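Local coordinates for protein WZI (Escherichia coli, PDB 2YNK) that probably binds capsular polysaccharide as an outer-membrane beta-barrel lectin and takes part in group 1 capsule assembly, at residues 355-369 with 390-404. Numbering follows the deposited sequence.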
# COMPACT_ATOMS: atom_id res chain seq x y z
N GLN A 355 -7.02 5.36 15.12
CA GLN A 355 -8.34 4.80 15.35
C GLN A 355 -8.29 3.29 15.49
O GLN A 355 -9.17 2.57 15.02
CB GLN A 355 -9.31 5.24 14.26
CG GLN A 355 -9.44 6.75 14.22
CD GLN A 355 -10.17 7.27 13.01
OE1 GLN A 355 -9.79 6.99 11.87
NE2 GLN A 355 -11.20 8.07 13.25
N GLY A 356 -7.24 2.82 16.16
CA GLY A 356 -7.07 1.41 16.46
C GLY A 356 -6.43 0.64 15.34
O GLY A 356 -5.95 -0.48 15.53
N TYR A 357 -6.43 1.23 14.15
CA TYR A 357 -5.95 0.54 12.97
C TYR A 357 -4.50 0.94 12.70
O TYR A 357 -4.14 2.12 12.78
CB TYR A 357 -6.90 0.74 11.81
CG TYR A 357 -8.05 -0.27 11.88
CD1 TYR A 357 -8.96 -0.24 12.93
CD2 TYR A 357 -8.18 -1.28 10.93
CE1 TYR A 357 -9.98 -1.17 13.02
CE2 TYR A 357 -9.20 -2.21 11.01
CZ TYR A 357 -10.10 -2.15 12.06
OH TYR A 357 -11.13 -3.07 12.16
N PRO A 358 -3.65 -0.07 12.47
CA PRO A 358 -2.22 0.13 12.33
C PRO A 358 -1.84 0.99 11.12
O PRO A 358 -2.41 0.82 10.06
CB PRO A 358 -1.68 -1.29 12.16
CG PRO A 358 -2.82 -2.05 11.57
CD PRO A 358 -4.02 -1.48 12.26
N LEU A 359 -0.90 1.90 11.33
CA LEU A 359 -0.24 2.67 10.29
C LEU A 359 0.83 1.82 9.59
O LEU A 359 1.34 2.19 8.54
CB LEU A 359 0.42 3.92 10.90
CG LEU A 359 -0.36 5.23 10.94
CD1 LEU A 359 -1.58 5.12 11.85
CD2 LEU A 359 0.56 6.34 11.42
N GLY A 360 1.19 0.70 10.20
CA GLY A 360 2.16 -0.22 9.64
C GLY A 360 1.43 -1.40 9.05
O GLY A 360 0.51 -1.22 8.26
N ASP A 361 1.83 -2.60 9.44
CA ASP A 361 1.30 -3.83 8.84
C ASP A 361 -0.14 -4.11 9.27
O ASP A 361 -0.52 -3.85 10.41
CB ASP A 361 2.20 -5.02 9.21
CG ASP A 361 2.00 -6.23 8.30
OD1 ASP A 361 1.16 -6.18 7.36
OD2 ASP A 361 2.70 -7.23 8.54
N ALA A 362 -0.93 -4.68 8.37
CA ALA A 362 -2.36 -4.92 8.61
C ALA A 362 -2.67 -5.67 9.93
O ALA A 362 -3.71 -5.45 10.54
CB ALA A 362 -2.98 -5.64 7.42
N MSE A 363 -1.76 -6.55 10.34
CA MSE A 363 -1.89 -7.36 11.57
C MSE A 363 -1.82 -6.60 12.87
O MSE A 363 -2.50 -6.94 13.84
CB MSE A 363 -0.66 -8.26 11.69
CG MSE A 363 -0.90 -9.64 11.14
SE MSE A 363 0.76 -10.68 11.25
CE MSE A 363 2.18 -9.34 10.96
N GLY A 364 -0.96 -5.59 12.91
CA GLY A 364 -0.57 -4.96 14.16
C GLY A 364 0.74 -5.56 14.59
O GLY A 364 1.40 -6.25 13.82
N GLY A 365 1.11 -5.30 15.84
CA GLY A 365 2.39 -5.76 16.37
C GLY A 365 2.31 -7.15 16.96
O GLY A 365 1.22 -7.65 17.28
N ASP A 366 3.48 -7.77 17.11
CA ASP A 366 3.67 -9.11 17.66
C ASP A 366 3.10 -10.24 16.79
O ASP A 366 2.91 -11.35 17.27
CB ASP A 366 3.10 -9.20 19.07
CG ASP A 366 3.57 -8.08 19.97
OD1 ASP A 366 4.72 -7.62 19.79
OD2 ASP A 366 2.77 -7.67 20.84
N GLY A 367 2.85 -9.95 15.51
CA GLY A 367 2.20 -10.90 14.63
C GLY A 367 3.17 -11.69 13.76
O GLY A 367 4.21 -11.18 13.36
N GLN A 368 2.80 -12.93 13.46
CA GLN A 368 3.53 -13.76 12.50
C GLN A 368 2.57 -14.14 11.37
O GLN A 368 1.42 -14.51 11.63
CB GLN A 368 4.05 -15.02 13.18
CG GLN A 368 4.81 -14.74 14.45
CD GLN A 368 5.26 -16.00 15.13
OE1 GLN A 368 5.97 -16.81 14.54
NE2 GLN A 368 4.87 -16.18 16.38
N LEU A 369 3.04 -14.06 10.12
CA LEU A 369 2.17 -14.26 8.96
C LEU A 369 2.91 -14.86 7.76
O LEU A 369 3.99 -14.41 7.39
CB LEU A 369 1.54 -12.93 8.57
CG LEU A 369 0.62 -12.86 7.35
CD1 LEU A 369 -0.58 -11.99 7.67
CD2 LEU A 369 1.34 -12.31 6.12
N TYR A 390 -1.88 -18.05 7.02
CA TYR A 390 -1.75 -18.47 8.41
C TYR A 390 -1.22 -17.28 9.18
O TYR A 390 -0.24 -16.66 8.75
CB TYR A 390 -0.76 -19.65 8.53
CG TYR A 390 -0.35 -19.97 9.96
CD1 TYR A 390 0.62 -19.21 10.62
CD2 TYR A 390 -0.93 -21.03 10.65
CE1 TYR A 390 0.99 -19.49 11.92
CE2 TYR A 390 -0.56 -21.32 11.95
CZ TYR A 390 0.40 -20.55 12.58
OH TYR A 390 0.77 -20.84 13.88
N ALA A 391 -1.84 -16.96 10.32
CA ALA A 391 -1.49 -15.76 11.08
C ALA A 391 -1.75 -15.87 12.59
O ALA A 391 -2.89 -16.03 13.02
CB ALA A 391 -2.25 -14.57 10.50
N LYS A 392 -0.69 -15.78 13.38
CA LYS A 392 -0.81 -15.60 14.83
C LYS A 392 -0.79 -14.10 15.09
O LYS A 392 0.16 -13.43 14.69
CB LYS A 392 0.36 -16.24 15.58
CG LYS A 392 0.40 -17.75 15.50
CD LYS A 392 1.46 -18.33 16.44
CE LYS A 392 0.96 -18.52 17.87
NZ LYS A 392 0.75 -17.25 18.62
N VAL A 393 -1.82 -13.58 15.75
CA VAL A 393 -1.98 -12.15 15.92
C VAL A 393 -2.21 -11.75 17.39
O VAL A 393 -2.82 -12.49 18.16
CB VAL A 393 -3.13 -11.63 15.05
CG1 VAL A 393 -2.83 -11.87 13.58
CG2 VAL A 393 -4.45 -12.29 15.42
N ASN A 394 -1.70 -10.56 17.75
CA ASN A 394 -1.90 -9.94 19.07
C ASN A 394 -1.82 -10.89 20.28
O ASN A 394 -2.73 -10.96 21.11
CB ASN A 394 -3.22 -9.14 19.08
CG ASN A 394 -3.27 -8.12 20.20
OD1 ASN A 394 -2.36 -8.03 21.03
ND2 ASN A 394 -4.35 -7.34 20.25
N PRO A 395 -0.69 -11.61 20.41
CA PRO A 395 -0.54 -12.59 21.49
C PRO A 395 -0.69 -12.01 22.90
O PRO A 395 -1.03 -12.74 23.83
CB PRO A 395 0.88 -13.13 21.27
CG PRO A 395 1.59 -12.03 20.57
CD PRO A 395 0.56 -11.42 19.67
N GLU A 396 -0.44 -10.70 23.05
CA GLU A 396 -0.57 -10.01 24.34
C GLU A 396 -1.92 -9.31 24.54
O GLU A 396 -2.07 -8.52 25.47
CB GLU A 396 0.56 -8.97 24.49
CG GLU A 396 1.96 -9.55 24.48
CD GLU A 396 2.17 -10.58 25.58
OE1 GLU A 396 1.66 -10.37 26.71
OE2 GLU A 396 2.82 -11.62 25.31
N ASN A 397 -2.90 -9.61 23.69
CA ASN A 397 -4.24 -9.01 23.76
C ASN A 397 -4.22 -7.50 24.02
O ASN A 397 -4.96 -7.01 24.87
CB ASN A 397 -5.11 -9.73 24.78
CG ASN A 397 -5.41 -11.16 24.38
OD1 ASN A 397 -6.47 -11.46 23.85
ND2 ASN A 397 -4.47 -12.05 24.63
N GLN A 398 -3.38 -6.80 23.27
CA GLN A 398 -3.21 -5.36 23.41
C GLN A 398 -4.45 -4.61 22.93
O GLN A 398 -4.89 -4.78 21.79
CB GLN A 398 -2.01 -4.87 22.57
CG GLN A 398 -0.70 -5.61 22.82
CD GLN A 398 0.43 -5.18 21.90
OE1 GLN A 398 0.23 -4.95 20.70
NE2 GLN A 398 1.62 -5.08 22.46
N SER A 399 -5.01 -3.78 23.81
CA SER A 399 -6.13 -2.91 23.46
C SER A 399 -5.81 -1.91 22.32
O SER A 399 -6.71 -1.52 21.57
CB SER A 399 -6.56 -2.13 24.68
OG SER A 399 -5.49 -1.33 25.15
N ILE A 400 -4.56 -1.49 22.16
CA ILE A 400 -4.26 -0.44 21.20
C ILE A 400 -4.54 -0.84 19.73
O ILE A 400 -4.65 0.02 18.85
CB ILE A 400 -2.82 0.11 21.37
CG1 ILE A 400 -1.76 -0.92 20.91
CG2 ILE A 400 -2.60 0.53 22.82
CD1 ILE A 400 -0.35 -0.35 20.85
N ASN A 401 -4.69 -2.15 19.50
CA ASN A 401 -4.98 -2.71 18.19
C ASN A 401 -6.42 -3.20 18.09
O ASN A 401 -6.71 -4.34 18.43
CB ASN A 401 -4.01 -3.86 17.92
CG ASN A 401 -4.23 -4.53 16.57
OD1 ASN A 401 -5.11 -4.13 15.80
ND2 ASN A 401 -3.44 -5.56 16.29
N LYS A 402 -7.30 -2.35 17.57
CA LYS A 402 -8.69 -2.72 17.30
C LYS A 402 -8.89 -3.59 16.04
O LYS A 402 -9.96 -4.17 15.85
CB LYS A 402 -9.56 -1.45 17.20
CG LYS A 402 -9.80 -0.76 18.54
CD LYS A 402 -10.44 0.63 18.40
CE LYS A 402 -11.72 0.65 17.55
NZ LYS A 402 -11.51 0.91 16.08
N ALA A 403 -7.89 -3.68 15.16
CA ALA A 403 -7.97 -4.57 14.01
C ALA A 403 -8.01 -6.02 14.48
O ALA A 403 -8.82 -6.82 14.03
CB ALA A 403 -6.78 -4.36 13.07
N PHE A 404 -7.10 -6.36 15.38
CA PHE A 404 -7.04 -7.71 15.91
C PHE A 404 -6.93 -7.67 17.43
O PHE A 404 -5.85 -7.82 17.98
CB PHE A 404 -5.92 -8.47 15.24
CG PHE A 404 -6.19 -8.70 13.79
CD1 PHE A 404 -6.94 -9.79 13.39
CD2 PHE A 404 -5.80 -7.76 12.83
CE1 PHE A 404 -7.24 -9.99 12.05
CE2 PHE A 404 -6.10 -7.95 11.50
CZ PHE A 404 -6.82 -9.07 11.10
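Asn401 reaches across to the turn of 361-364 with its side-chain amide: ND2 donates to Met363 O at 3.0 Å, in the carbonyl plane and on a lone pair. With CG anti to the backbone N, the amide extends toward that turn, while OD1 accepts from Phe404 N in an Asx motif; bonds at both ends fix its rotation. Nearby, the methyl of Ala403 lies over one face of the Tyr357 ring, CB 4.0 Å from the centroid and 19° off the ring normal, a CH-pi contact. Lys402 crosses the tyrosine at about a right angle, its amine beside the ring edge. Bends at chi3 and chi4 carry NZ to a hydrogen bond with Gln355 O (3.1 Å), the donor standing 41° above the carbonyl plane and off its lone pairs. The tyrosine hydroxyl is bonded to Gln79.

At the other end, residues 368-369 and 391-392 pair as antiparallel strands. Gln368 N donates to Lys392 O at 3.0 Å, nearly straight, whereas the return bond from Lys392 N is weak. The side chains of Gln368 and Lys392 run side by side on one face; on the other, Leu369 CD1 meets Ala391 CB at 4.2 Å. Met363, a selenomethionine, lays CG against Val393 CG1, 3.8 Å apart. Asp366 packs CB on the Pro395 ring; its OD2 comes within 3.3 Å of Gln398 NE2 but at too poor an angle for a hydrogen bond, the carboxylate and amide planes being 55° apart and NE2 bonding to Asn340 instead.

The contact thus joins the open end of the hairpin 368-377/383-393, part of the closed antiparallel barrel, to the adjoining loops, 355-367 and 394-404. Strand 322-331 flanks 368-377, with His330 touching Met363 and Leu369; strand 408-422 borders 383-393, where Leu410 meets Phe404.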